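Side-chain contacts in Dbv8 protein (Nonomuraea, PDB 4MFZ), which probably transfers long acyl chains from acyl-CoA to an amino group during the making of glycopeptide antibiotics, as a member of the GNAT family: residues 100-105 against 184-189; 104-109 against 136-141; 37-42 against 115-120; 192-197 against 201-206. One frame throughout, in Å; residues are numbered along the deposited sequence.

Interaction 1: residues 100-105 against 184-189; sequences HELVRH and WLTLLV. With NA (sodium ion), chain C.
A small, buried, wholly apolar helix-to-helix contact joins Leu102 of helix 89-104 to Thr186 and Val189 of helix 182-192 within the N-terminal domain. Leu102 points at the partner helix and forks over it: CD2 meets Thr186 CG2 at 3.5 Å, while CD1 meets Val189 CG1 at 3.6 Å. Since Thr186 and Val189 stand three residues apart, the two branches touch successive turns of one helix face, and the leucine crosses both side chains at about a right angle. The pair of Leu102 CD2 and Thr186 CG2 is closer than usual for methyl carbons. Thr186 can offer that methyl because CG2 lies opposite its own backbone N; its hydroxyl OG1 sits beside the N and hydrogen-bonds to Pro182 O, one turn back. The polar end is thereby satisfied inside its own helix. His105, further along the chain, takes no part in this packing and binds a sodium ion through NE2 at 2.2 Å, with four waters as the other observed ligands. Helix 130-148 completes the surroundings: Val134 packs on Leu102 and Phe135 on Val189, and helix 37-46 lies against Glu101 on the same helix as Leu102.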
loop_
_atom_site.group_PDB
_atom_site.type_symbol
_atom_site.label_atom_id
_atom_site.label_comp_id
_atom_site.label_asym_id
_atom_site.label_seq_id
_atom_site.Cartn_x
_atom_site.Cartn_y
_atom_site.Cartn_z
ATOM N N HIS A 100 6.879 5.745 -16.452
ATOM C CA HIS A 100 6.632 5.110 -17.726
ATOM C C HIS A 100 6.264 3.668 -17.528
ATOM O O HIS A 100 5.338 3.201 -18.168
ATOM C CB HIS A 100 7.843 5.252 -18.670
ATOM C CG HIS A 100 7.547 4.853 -20.098
ATOM N ND1 HIS A 100 8.471 4.940 -21.088
ATOM C CD2 HIS A 100 6.367 4.386 -20.697
ATOM C CE1 HIS A 100 7.913 4.527 -22.253
ATOM N NE2 HIS A 100 6.624 4.195 -22.005
ATOM N N GLU A 101 6.986 2.972 -16.636
ATOM C CA GLU A 101 6.759 1.563 -16.309
ATOM C C GLU A 101 5.310 1.363 -15.826
ATOM O O GLU A 101 4.681 0.378 -16.200
ATOM C CB GLU A 101 7.772 1.070 -15.247
ATOM C CG GLU A 101 7.613 -0.376 -14.759
ATOM C CD GLU A 101 8.677 -0.826 -13.713
ATOM O OE1 GLU A 101 9.058 -0.068 -12.759
ATOM O OE2 GLU A 101 9.131 -1.987 -13.824
ATOM N N LEU A 102 4.779 2.320 -15.058
ATOM C CA LEU A 102 3.413 2.234 -14.514
ATOM C C LEU A 102 2.316 2.504 -15.534
ATOM O O LEU A 102 1.274 1.863 -15.459
ATOM C CB LEU A 102 3.211 3.183 -13.294
ATOM C CG LEU A 102 4.236 3.025 -12.176
ATOM C CD1 LEU A 102 3.845 3.895 -10.986
ATOM C CD2 LEU A 102 4.369 1.575 -11.752
ATOM N N VAL A 103 2.518 3.426 -16.475
ATOM C CA VAL A 103 1.484 3.645 -17.490
ATOM C C VAL A 103 1.467 2.559 -18.566
ATOM O O VAL A 103 0.435 2.295 -19.153
ATOM C CB VAL A 103 1.514 5.061 -18.130
ATOM C CG1 VAL A 103 1.614 6.128 -17.049
ATOM C CG2 VAL A 103 2.625 5.202 -19.150
ATOM N N ARG A 104 2.620 1.947 -18.812
ATOM C CA ARG A 104 2.794 0.874 -19.798
ATOM C C ARG A 104 1.955 -0.404 -19.540
ATOM O O ARG A 104 1.524 -1.049 -20.493
ATOM C CB ARG A 104 4.287 0.523 -19.861
ATOM C CG ARG A 104 4.675 -0.574 -20.830
ATOM C CD ARG A 104 4.924 0.032 -22.200
ATOM N NE ARG A 104 5.638 -0.908 -23.050
ATOM C CZ ARG A 104 5.056 -1.925 -23.666
ATOM N NH1 ARG A 104 3.745 -2.127 -23.529
ATOM N NH2 ARG A 104 5.788 -2.743 -24.418
ATOM N N HIS A 105 1.755 -0.800 -18.277
ATOM C CA HIS A 105 0.803 -1.877 -17.949
ATOM C C HIS A 105 -0.294 -1.435 -17.019
ATOM O O HIS A 105 -0.744 -2.183 -16.159
ATOM C CB HIS A 105 1.518 -3.119 -17.413
ATOM C CG HIS A 105 2.597 -3.633 -18.338
ATOM N ND1 HIS A 105 2.336 -4.055 -19.594
ATOM C CD2 HIS A 105 3.969 -3.721 -18.173
ATOM C CE1 HIS A 105 3.478 -4.417 -20.192
ATOM N NE2 HIS A 105 4.483 -4.211 -19.324
ATOM N N TRP A 184 2.582 -1.380 -2.577
ATOM C CA TRP A 184 1.127 -1.206 -2.494
ATOM C C TRP A 184 0.672 0.054 -3.221
ATOM O O TRP A 184 -0.254 -0.003 -4.046
ATOM C CB TRP A 184 0.671 -1.243 -1.036
ATOM C CG TRP A 184 -0.817 -1.284 -0.803
ATOM C CD1 TRP A 184 -1.604 -0.327 -0.141
ATOM C CD2 TRP A 184 -1.753 -2.351 -1.178
ATOM N NE1 TRP A 184 -2.908 -0.724 -0.078
ATOM C CE2 TRP A 184 -3.066 -1.935 -0.681
ATOM C CE3 TRP A 184 -1.632 -3.583 -1.824
ATOM C CZ2 TRP A 184 -4.194 -2.717 -0.854
ATOM C CZ3 TRP A 184 -2.778 -4.354 -2.005
ATOM C CH2 TRP A 184 -4.030 -3.924 -1.529
ATOM N N LEU A 185 1.324 1.194 -2.966
ATOM C CA LEU A 185 1.068 2.410 -3.750
ATOM C C LEU A 185 1.191 2.148 -5.253
ATOM O O LEU A 185 0.338 2.613 -6.013
ATOM C CB LEU A 185 1.997 3.568 -3.375
ATOM C CG LEU A 185 1.998 4.093 -1.942
ATOM C CD1 LEU A 185 3.088 5.164 -1.779
ATOM C CD2 LEU A 185 0.608 4.628 -1.600
ATOM N N THR A 186 2.242 1.422 -5.659
ATOM C CA THR A 186 2.446 1.036 -7.078
ATOM C C THR A 186 1.264 0.271 -7.662
ATOM O O THR A 186 0.717 0.655 -8.701
ATOM C CB THR A 186 3.774 0.263 -7.287
ATOM O OG1 THR A 186 4.841 1.106 -6.902
ATOM C CG2 THR A 186 3.996 -0.091 -8.724
ATOM N N LEU A 187 0.849 -0.788 -6.988
ATOM C CA LEU A 187 -0.330 -1.537 -7.397
ATOM C C LEU A 187 -1.617 -0.672 -7.499
ATOM O O LEU A 187 -2.404 -0.807 -8.446
ATOM C CB LEU A 187 -0.521 -2.676 -6.413
ATOM C CG LEU A 187 -1.302 -3.882 -6.902
ATOM C CD1 LEU A 187 -0.515 -4.568 -8.032
ATOM C CD2 LEU A 187 -1.523 -4.821 -5.715
ATOM N N LEU A 188 -1.804 0.224 -6.541
ATOM C CA LEU A 188 -2.983 1.090 -6.486
ATOM C C LEU A 188 -2.971 2.105 -7.631
ATOM O O LEU A 188 -3.974 2.296 -8.319
ATOM C CB LEU A 188 -3.026 1.815 -5.147
ATOM C CG LEU A 188 -4.265 2.711 -4.923
ATOM C CD1 LEU A 188 -4.630 2.728 -3.428
ATOM C CD2 LEU A 188 -3.986 4.103 -5.440
ATOM N N VAL A 189 -1.822 2.730 -7.858
ATOM C CA VAL A 189 -1.727 3.736 -8.907
ATOM C C VAL A 189 -1.667 3.145 -10.334
ATOM O O VAL A 189 -1.834 3.882 -11.311
ATOM C CB VAL A 189 -0.591 4.782 -8.642
ATOM C CG1 VAL A 189 0.699 4.390 -9.332
ATOM C CG2 VAL A 189 -1.021 6.150 -9.151
HETATM NA NA NA C . 6.621 -4.736 -19.572
HETATM O O HOH W 1 8.218 -5.547 -21.422
HETATM O O HOH W 2 6.866 -4.826 -17.335
HETATM O O HOH W 3 7.737 -2.844 -19.378
HETATM O O HOH W 4 6.818 -6.883 -18.876
#

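Interaction 2: residues 104-109 against 136-141; sequences RHMGDY and LATLPA. With NA (sodium ion), chain C.
Met106 puts its terminal methyl against helix 130-148, and that one group makes the whole contact with Thr138 and Ala141. CE lies 3.8 Å from Ala141 CB and 4.0 Å from Thr138 CG2, touching two residues three apart on the same helix face. CG is trans to the backbone N (chi1 175°), which sends the chain out toward the helix; bends at chi2 and chi3 then curl the methyl round at its end. Thr138 contributes only carbon here, as its OG1 hydrogen-bonds to Val134 O in the preceding turn and to His99 ND1. Away from this methyl the contact is loose: Met106 CA stays 8.0 Å from Ala141 CA, and no polar group bridges the two segments. The loop turns off instead through a type II beta turn from His105 to Asp108, closed by Asp108 N to His105 O at 3.1 Å, with Gly107 at the positive-phi position (79°). Arg190 of helix 182-192 holds the turn by bonds to His105 O and the Gly107 backbone, while Leu102 and Val103 of helix 89-104 cover Thr138 and Ala141.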
loop_
_atom_site.group_PDB
_atom_site.type_symbol
_atom_site.label_atom_id
_atom_site.label_comp_id
_atom_site.label_asym_id
_atom_site.label_seq_id
_atom_site.Cartn_x
_atom_site.Cartn_y
_atom_site.Cartn_z
ATOM N N ARG A 104 2.620 1.947 -18.812
ATOM C CA ARG A 104 2.794 0.874 -19.798
ATOM C C ARG A 104 1.955 -0.404 -19.540
ATOM O O ARG A 104 1.524 -1.049 -20.493
ATOM C CB ARG A 104 4.287 0.523 -19.861
ATOM C CG ARG A 104 4.675 -0.574 -20.830
ATOM C CD ARG A 104 4.924 0.032 -22.200
ATOM N NE ARG A 104 5.638 -0.908 -23.050
ATOM C CZ ARG A 104 5.056 -1.925 -23.666
ATOM N NH1 ARG A 104 3.745 -2.127 -23.529
ATOM N NH2 ARG A 104 5.788 -2.743 -24.418
ATOM N N HIS A 105 1.755 -0.800 -18.277
ATOM C CA HIS A 105 0.803 -1.877 -17.949
ATOM C C HIS A 105 -0.294 -1.435 -17.019
ATOM O O HIS A 105 -0.744 -2.183 -16.159
ATOM C CB HIS A 105 1.518 -3.119 -17.413
ATOM C CG HIS A 105 2.597 -3.633 -18.338
ATOM N ND1 HIS A 105 2.336 -4.055 -19.594
ATOM C CD2 HIS A 105 3.969 -3.721 -18.173
ATOM C CE1 HIS A 105 3.478 -4.417 -20.192
ATOM N NE2 HIS A 105 4.483 -4.211 -19.324
ATOM N N MET A 106 -0.723 -0.193 -17.201
ATOM C CA MET A 106 -1.817 0.392 -16.454
ATOM C C MET A 106 -3.044 -0.513 -16.502
ATOM O O MET A 106 -3.561 -0.848 -17.568
ATOM C CB MET A 106 -2.130 1.798 -16.993
ATOM C CG MET A 106 -3.348 2.475 -16.362
ATOM S SD MET A 106 -3.112 2.895 -14.623
ATOM C CE MET A 106 -1.977 4.285 -14.769
ATOM N N GLY A 107 -3.487 -0.937 -15.329
ATOM C CA GLY A 107 -4.758 -1.647 -15.222
ATOM C C GLY A 107 -4.710 -3.100 -15.612
ATOM O O GLY A 107 -5.744 -3.759 -15.628
ATOM N N ASP A 108 -3.517 -3.619 -15.884
ATOM C CA ASP A 108 -3.404 -4.977 -16.386
ATOM C C ASP A 108 -2.956 -5.918 -15.289
ATOM O O ASP A 108 -1.752 -5.979 -14.964
ATOM C CB ASP A 108 -2.440 -5.036 -17.575
ATOM C CG ASP A 108 -2.298 -6.450 -18.145
ATOM O OD1 ASP A 108 -2.883 -7.408 -17.596
ATOM O OD2 ASP A 108 -1.584 -6.615 -19.151
ATOM N N TYR A 109 -3.913 -6.670 -14.732
ATOM C CA TYR A 109 -3.629 -7.551 -13.582
ATOM C C TYR A 109 -2.897 -8.863 -13.940
ATOM O O TYR A 109 -2.470 -9.594 -13.038
ATOM C CB TYR A 109 -4.911 -7.850 -12.799
ATOM C CG TYR A 109 -5.979 -8.485 -13.649
ATOM C CD1 TYR A 109 -5.975 -9.853 -13.874
ATOM C CD2 TYR A 109 -6.985 -7.712 -14.249
ATOM C CE1 TYR A 109 -6.921 -10.458 -14.677
ATOM C CE2 TYR A 109 -7.950 -8.312 -15.055
ATOM C CZ TYR A 109 -7.898 -9.689 -15.266
ATOM O OH TYR A 109 -8.844 -10.332 -16.033
ATOM N N LEU A 136 2.186 11.107 -7.827
ATOM C CA LEU A 136 1.626 12.353 -8.364
ATOM C C LEU A 136 1.774 12.442 -9.897
ATOM O O LEU A 136 0.811 12.811 -10.597
ATOM C CB LEU A 136 2.260 13.582 -7.710
ATOM C CG LEU A 136 2.188 13.798 -6.194
ATOM C CD1 LEU A 136 3.011 15.031 -5.804
ATOM C CD2 LEU A 136 0.720 13.929 -5.758
ATOM N N ALA A 137 2.958 12.073 -10.408
ATOM C CA ALA A 137 3.215 12.033 -11.866
ATOM C C ALA A 137 2.205 11.132 -12.604
ATOM O O ALA A 137 1.848 11.394 -13.733
ATOM C CB ALA A 137 4.642 11.551 -12.131
ATOM N N THR A 138 1.759 10.069 -11.956
ATOM C CA THR A 138 0.978 9.013 -12.622
ATOM C C THR A 138 -0.539 9.228 -12.449
ATOM O O THR A 138 -1.342 8.512 -13.054
ATOM C CB THR A 138 1.444 7.628 -12.127
ATOM O OG1 THR A 138 2.862 7.550 -12.286
ATOM C CG2 THR A 138 0.835 6.455 -12.940
ATOM N N LEU A 139 -0.920 10.212 -11.638
ATOM C CA LEU A 139 -2.347 10.489 -11.337
ATOM C C LEU A 139 -3.207 10.753 -12.585
ATOM O O LEU A 139 -4.287 10.199 -12.681
ATOM C CB LEU A 139 -2.492 11.661 -10.354
ATOM C CG LEU A 139 -3.220 11.412 -9.033
ATOM C CD1 LEU A 139 -2.766 10.092 -8.455
ATOM C CD2 LEU A 139 -2.963 12.530 -8.029
ATOM N N PRO A 140 -2.734 11.600 -13.538
ATOM C CA PRO A 140 -3.551 11.773 -14.732
ATOM C C PRO A 140 -3.809 10.492 -15.542
ATOM O O PRO A 140 -4.948 10.280 -15.982
ATOM C CB PRO A 140 -2.786 12.838 -15.545
ATOM C CG PRO A 140 -2.048 13.615 -14.508
ATOM C CD PRO A 140 -1.618 12.572 -13.507
ATOM N N ALA A 141 -2.787 9.655 -15.748
ATOM C CA ALA A 141 -2.985 8.340 -16.371
ATOM C C ALA A 141 -3.943 7.479 -15.550
ATOM O O ALA A 141 -4.822 6.821 -16.081
ATOM C CB ALA A 141 -1.646 7.612 -16.493
HETATM NA NA NA C . 6.621 -4.736 -19.572
HETATM O O HOH W 1 8.218 -5.547 -21.422
HETATM O O HOH W 2 6.866 -4.826 -17.335
HETATM O O HOH W 3 7.737 -2.844 -19.378
HETATM O O HOH W 4 6.818 -6.883 -18.876
#

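Interaction 3: residues 37-42 against 115-120; sequences TAWLSR and GGPTLP
Trp39, reaching out from helix 37-46, lays one face of its indole on the Gly115-Gly116 backbone, with Pro117 oblique to the ring. The main interaction is a CH-pi contact: Gly116 CA stands 3.4 Å from the centroid of the six-membered ring and 14° off the ring normal, almost squarely above it. CA comes within 3.3 Å of Trp39 CZ2, and the Gly116 N sits nearly as near the same atom. Having no side chain, the glycine lets the main chain lie directly against the ring. Gly115 extends the covering over the same face, its carbonyl carbon 4.0 Å from Trp39 NE1 on the pyrrole side.

Apolar contact is the second component. Pro117 CD approaches Trp39 CE3 at 3.7 Å, so the benzo side of the indole meets glycine and proline together. The first torsion points it there: CG is opposite the backbone N (chi1 179°), which extends the indole away from its helix and toward the loop.

Polar interaction comes from outside the two segments. Trp39 NE1 donates to Glu101 OE1, which would help hold the turn of the ring about CB-CG and satisfies its buried N-H; Arg42, one turn further on, makes a weak, long ion pair with the other oxygen of Glu101. Pro117 O accepts a bond from His131 NE2 and so ties the loop to helix 130-148. Trp39 thus bridges helix 37-46 and the loop, with Leu94 of helix 89-104 and Phe130 of helix 130-148 packed against it.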
loop_
_atom_site.group_PDB
_atom_site.type_symbol
_atom_site.label_atom_id
_atom_site.label_comp_id
_atom_site.label_asym_id
_atom_site.label_seq_id
_atom_site.Cartn_x
_atom_site.Cartn_y
_atom_site.Cartn_z
ATOM N N THR A 37 20.113 -3.273 -10.011
ATOM C CA THR A 37 20.584 -3.348 -11.419
ATOM C C THR A 37 19.496 -3.729 -12.434
ATOM O O THR A 37 19.355 -3.064 -13.469
ATOM C CB THR A 37 21.823 -4.279 -11.569
ATOM O OG1 THR A 37 22.894 -3.745 -10.796
ATOM C CG2 THR A 37 22.303 -4.390 -13.033
ATOM N N ALA A 38 18.750 -4.801 -12.158
ATOM C CA ALA A 38 17.762 -5.307 -13.104
ATOM C C ALA A 38 16.619 -4.315 -13.254
ATOM O O ALA A 38 16.133 -4.091 -14.336
ATOM C CB ALA A 38 17.256 -6.672 -12.668
ATOM N N TRP A 39 16.203 -3.674 -12.166
ATOM C CA TRP A 39 15.146 -2.674 -12.303
ATOM C C TRP A 39 15.637 -1.494 -13.108
ATOM O O TRP A 39 14.952 -1.047 -14.002
ATOM C CB TRP A 39 14.634 -2.244 -10.943
ATOM C CG TRP A 39 13.548 -1.194 -10.992
ATOM C CD1 TRP A 39 12.296 -1.275 -11.625
ATOM C CD2 TRP A 39 13.571 0.130 -10.345
ATOM N NE1 TRP A 39 11.574 -0.127 -11.417
ATOM C CE2 TRP A 39 12.282 0.760 -10.654
ATOM C CE3 TRP A 39 14.504 0.834 -9.572
ATOM C CZ2 TRP A 39 11.960 2.031 -10.203
ATOM C CZ3 TRP A 39 14.165 2.126 -9.123
ATOM C CH2 TRP A 39 12.920 2.696 -9.421
ATOM N N LEU A 40 16.841 -1.000 -12.820
ATOM C CA LEU A 40 17.417 0.097 -13.625
ATOM C C LEU A 40 17.554 -0.267 -15.123
ATOM O O LEU A 40 17.313 0.568 -15.987
ATOM C CB LEU A 40 18.753 0.573 -13.056
ATOM C CG LEU A 40 18.742 1.075 -11.593
ATOM C CD1 LEU A 40 20.145 1.353 -11.053
ATOM C CD2 LEU A 40 17.884 2.308 -11.418
ATOM N N SER A 41 17.917 -1.513 -15.407
ATOM C CA SER A 41 18.009 -1.986 -16.789
ATOM C C SER A 41 16.649 -1.892 -17.507
ATOM O O SER A 41 16.571 -1.421 -18.641
ATOM C CB SER A 41 18.557 -3.426 -16.805
ATOM O OG SER A 41 18.619 -3.929 -18.126
ATOM N N ARG A 42 15.588 -2.312 -16.822
ATOM C CA ARG A 42 14.220 -2.176 -17.313
ATOM C C ARG A 42 13.850 -0.702 -17.617
ATOM O O ARG A 42 13.353 -0.358 -18.718
ATOM C CB ARG A 42 13.281 -2.769 -16.249
ATOM C CG ARG A 42 12.120 -3.613 -16.746
ATOM C CD ARG A 42 11.928 -4.933 -15.957
ATOM N NE ARG A 42 11.706 -4.783 -14.512
ATOM C CZ ARG A 42 12.468 -5.321 -13.547
ATOM N NH1 ARG A 42 13.530 -6.071 -13.848
ATOM N NH2 ARG A 42 12.165 -5.126 -12.264
ATOM N N GLY A 115 7.349 -1.982 -8.547
ATOM C CA GLY A 115 7.853 -0.609 -8.658
ATOM C C GLY A 115 9.299 -0.649 -8.201
ATOM O O GLY A 115 9.902 -1.725 -8.071
ATOM N N GLY A 116 9.884 0.497 -7.922
ATOM C CA GLY A 116 11.232 0.429 -7.368
ATOM C C GLY A 116 11.253 0.040 -5.904
ATOM O O GLY A 116 10.186 -0.100 -5.277
ATOM N N PRO A 117 12.468 -0.110 -5.336
ATOM C CA PRO A 117 12.614 -0.239 -3.901
ATOM C C PRO A 117 12.500 1.143 -3.237
ATOM O O PRO A 117 12.403 2.164 -3.931
ATOM C CB PRO A 117 14.042 -0.793 -3.751
ATOM C CG PRO A 117 14.774 -0.191 -4.896
ATOM C CD PRO A 117 13.774 -0.086 -6.025
ATOM N N THR A 118 12.487 1.177 -1.912
ATOM C CA THR A 118 12.743 2.427 -1.207
ATOM C C THR A 118 14.174 2.816 -1.506
ATOM O O THR A 118 15.058 1.984 -1.361
ATOM C CB THR A 118 12.627 2.204 0.294
ATOM O OG1 THR A 118 11.336 1.678 0.552
ATOM C CG2 THR A 118 12.861 3.508 1.068
ATOM N N LEU A 119 14.381 4.063 -1.928
ATOM C CA LEU A 119 15.701 4.622 -2.281
ATOM C C LEU A 119 16.544 4.997 -1.047
ATOM O O LEU A 119 15.985 5.211 0.033
ATOM C CB LEU A 119 15.526 5.861 -3.163
ATOM C CG LEU A 119 14.681 5.765 -4.438
ATOM C CD1 LEU A 119 14.779 7.068 -5.248
ATOM C CD2 LEU A 119 15.103 4.559 -5.267
ATOM N N PRO A 120 17.891 5.046 -1.202
ATOM C CA PRO A 120 18.741 5.496 -0.104
ATOM C C PRO A 120 18.426 6.931 0.239
ATOM O O PRO A 120 18.345 7.775 -0.659
ATOM C CB PRO A 120 20.167 5.351 -0.673
ATOM C CG PRO A 120 20.036 4.222 -1.657
ATOM C CD PRO A 120 18.676 4.436 -2.289
#

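Interaction 4: residues 192-197 against 201-206; sequences LVYRLG and YNLAVA
Leu196 packs on the ring of Tyr201 on one face of an antiparallel beta hairpin, strands 193-196 and 199-205, at the outer edge of the mixed sheet of the GNAT-like domain. The leucine sets CD1 against the ring, 3.8 Å from Tyr201 CE1, crossing it at about a right angle. Further along, Leu203 pushes CD1 into the notch between Leu192 and the ring of Tyr194, 4.0 Å from Tyr194 CE1. On the other face, Val193 and Asn202 form a non-hydrogen-bonded pair, and Val193 CG2 rests on Asn202 CB at 3.7 Å; Val193 CG2 reaches it by standing opposite its own carbonyl carbon. Tyr194 and Tyr201 are the hydrogen-bonded pair, joined by Tyr194 N to Tyr201 O and Tyr201 N to Tyr194 O, each 2.9 Å. Leu203 N adds a third bond to Leu192 O, 3.1 Å, which carries the ladder back to the end of helix 182-192. Helix 226-243 covers the tyrosine face: Phe240 lies on Tyr194, Tyr201 and Leu203. The phenol ends are tethered beyond the hairpin, Tyr201 OH to Ser232 OG and Tyr194 OH to Gly191 O. Backbone bonds therefore set the register, while the buried aromatic and aliphatic groups shape the surface that receives the helix.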
loop_
_atom_site.group_PDB
_atom_site.type_symbol
_atom_site.label_atom_id
_atom_site.label_comp_id
_atom_site.label_asym_id
_atom_site.label_seq_id
_atom_site.Cartn_x
_atom_site.Cartn_y
_atom_site.Cartn_z
ATOM N N LEU A 192 -5.248 -1.094 -9.939
ATOM C CA LEU A 192 -5.507 -2.476 -9.492
ATOM C C LEU A 192 -5.978 -2.609 -8.032
ATOM O O LEU A 192 -6.108 -3.736 -7.513
ATOM C CB LEU A 192 -4.216 -3.315 -9.647
ATOM C CG LEU A 192 -4.079 -4.227 -10.880
ATOM C CD1 LEU A 192 -4.858 -3.706 -12.064
ATOM C CD2 LEU A 192 -2.633 -4.535 -11.301
ATOM N N VAL A 193 -6.169 -1.482 -7.354
ATOM C CA VAL A 193 -6.688 -1.510 -5.965
ATOM C C VAL A 193 -7.825 -0.505 -5.890
ATOM O O VAL A 193 -7.683 0.630 -6.363
ATOM C CB VAL A 193 -5.599 -1.160 -4.897
ATOM C CG1 VAL A 193 -6.159 -1.229 -3.470
ATOM C CG2 VAL A 193 -4.371 -2.090 -5.013
ATOM N N TYR A 194 -8.942 -0.920 -5.303
ATOM C CA TYR A 194 -10.108 -0.020 -5.069
ATOM C C TYR A 194 -10.509 -0.054 -3.619
ATOM O O TYR A 194 -10.583 -1.112 -3.028
ATOM C CB TYR A 194 -11.277 -0.391 -6.019
ATOM C CG TYR A 194 -10.783 -0.194 -7.412
ATOM C CD1 TYR A 194 -9.987 -1.178 -8.048
ATOM C CD2 TYR A 194 -10.950 1.036 -8.041
ATOM C CE1 TYR A 194 -9.429 -0.931 -9.311
ATOM C CE2 TYR A 194 -10.418 1.271 -9.293
ATOM C CZ TYR A 194 -9.670 0.301 -9.918
ATOM O OH TYR A 194 -9.135 0.617 -11.147
ATOM N N ARG A 195 -10.727 1.115 -3.030
ATOM C CA ARG A 195 -11.264 1.164 -1.691
ATOM C C ARG A 195 -12.779 1.352 -1.773
ATOM O O ARG A 195 -13.251 2.291 -2.367
ATOM C CB ARG A 195 -10.644 2.305 -0.886
ATOM C CG ARG A 195 -11.332 2.502 0.468
ATOM C CD ARG A 195 -10.486 3.277 1.472
ATOM N NE ARG A 195 -11.129 3.224 2.793
ATOM C CZ ARG A 195 -10.533 3.562 3.936
ATOM N NH1 ARG A 195 -9.256 3.980 3.954
ATOM N NH2 ARG A 195 -11.204 3.467 5.083
ATOM N N LEU A 196 -13.533 0.449 -1.167
ATOM C CA LEU A 196 -14.979 0.575 -1.182
ATOM C C LEU A 196 -15.435 0.675 0.267
ATOM O O LEU A 196 -15.467 -0.317 0.980
ATOM C CB LEU A 196 -15.664 -0.605 -1.922
ATOM C CG LEU A 196 -15.222 -1.120 -3.303
ATOM C CD1 LEU A 196 -15.968 -2.402 -3.712
ATOM C CD2 LEU A 196 -15.361 -0.043 -4.375
ATOM N N GLY A 197 -15.768 1.883 0.696
ATOM C CA GLY A 197 -16.104 2.131 2.099
ATOM C C GLY A 197 -14.884 1.868 2.953
ATOM O O GLY A 197 -13.819 2.444 2.692
ATOM N N TYR A 201 -9.688 -3.682 -2.041
ATOM C CA TYR A 201 -9.696 -4.936 -2.774
ATOM C C TYR A 201 -8.715 -4.780 -3.914
ATOM O O TYR A 201 -8.767 -3.772 -4.621
ATOM C CB TYR A 201 -11.083 -5.197 -3.364
ATOM C CG TYR A 201 -12.175 -5.234 -2.332
ATOM C CD1 TYR A 201 -12.855 -4.062 -1.965
ATOM C CD2 TYR A 201 -12.519 -6.439 -1.703
ATOM C CE1 TYR A 201 -13.846 -4.094 -0.984
ATOM C CE2 TYR A 201 -13.520 -6.480 -0.735
ATOM C CZ TYR A 201 -14.179 -5.312 -0.384
ATOM O OH TYR A 201 -15.159 -5.375 0.584
ATOM N N ASN A 202 -7.834 -5.760 -4.101
ATOM C CA ASN A 202 -7.004 -5.747 -5.296
ATOM C C ASN A 202 -7.313 -6.905 -6.243
ATOM O O ASN A 202 -7.601 -8.008 -5.820
ATOM C CB ASN A 202 -5.519 -5.656 -4.976
ATOM C CG ASN A 202 -4.985 -6.897 -4.335
ATOM O OD1 ASN A 202 -5.321 -7.206 -3.183
ATOM N ND2 ASN A 202 -4.104 -7.604 -5.051
ATOM N N LEU A 203 -7.276 -6.605 -7.526
ATOM C CA LEU A 203 -7.592 -7.562 -8.548
ATOM C C LEU A 203 -6.359 -8.431 -8.715
ATOM O O LEU A 203 -5.384 -7.986 -9.298
ATOM C CB LEU A 203 -7.890 -6.809 -9.842
ATOM C CG LEU A 203 -9.117 -5.889 -9.821
ATOM C CD1 LEU A 203 -8.866 -4.623 -10.616
ATOM C CD2 LEU A 203 -10.367 -6.597 -10.347
ATOM N N ALA A 204 -6.410 -9.654 -8.201
ATOM C CA ALA A 204 -5.254 -10.557 -8.213
ATOM C C ALA A 204 -5.525 -11.829 -9.033
ATOM O O ALA A 204 -6.633 -12.029 -9.523
ATOM C CB ALA A 204 -4.868 -10.917 -6.780
ATOM N N VAL A 205 -4.508 -12.668 -9.211
ATOM C CA VAL A 205 -4.730 -14.039 -9.678
ATOM C C VAL A 205 -4.032 -15.005 -8.716
ATOM O O VAL A 205 -2.948 -14.694 -8.232
ATOM C CB VAL A 205 -4.350 -14.279 -11.179
ATOM C CG1 VAL A 205 -4.549 -13.022 -12.024
ATOM C CG2 VAL A 205 -2.931 -14.791 -11.348
ATOM N N ALA A 206 -4.676 -16.139 -8.405
ATOM C CA ALA A 206 -4.135 -17.129 -7.446
ATOM C C ALA A 206 -3.039 -17.977 -8.109
ATOM O O ALA A 206 -2.760 -17.791 -9.291
ATOM C CB ALA A 206 -5.249 -18.019 -6.903
#

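Interactions 1 and 2 form one cluster, their centres 5 Å apart: both draw on the chain around Arg104 and His105, share the sodium ion, and meet where Met106 CE lies 3.5 Å from Val189 O. Interaction 3 joins through the bond between Trp39 NE1 and Glu101 OE1, 2.9 Å long. Helix 182-192 runs straight into strand 193-196, so interaction 1 passes to interaction 4 from the N-terminal helices to the GNAT-like sheet, with Trp184 CZ2 packed on Val193 CG1 at 3.6 Å. From interaction 2, Gly107 packs on Leu192, and Tyr109 on Leu192, Leu203 and Val205. The Asn202 side chain of interaction 4 lies about 9 Å from the bound decanoyl-CoA.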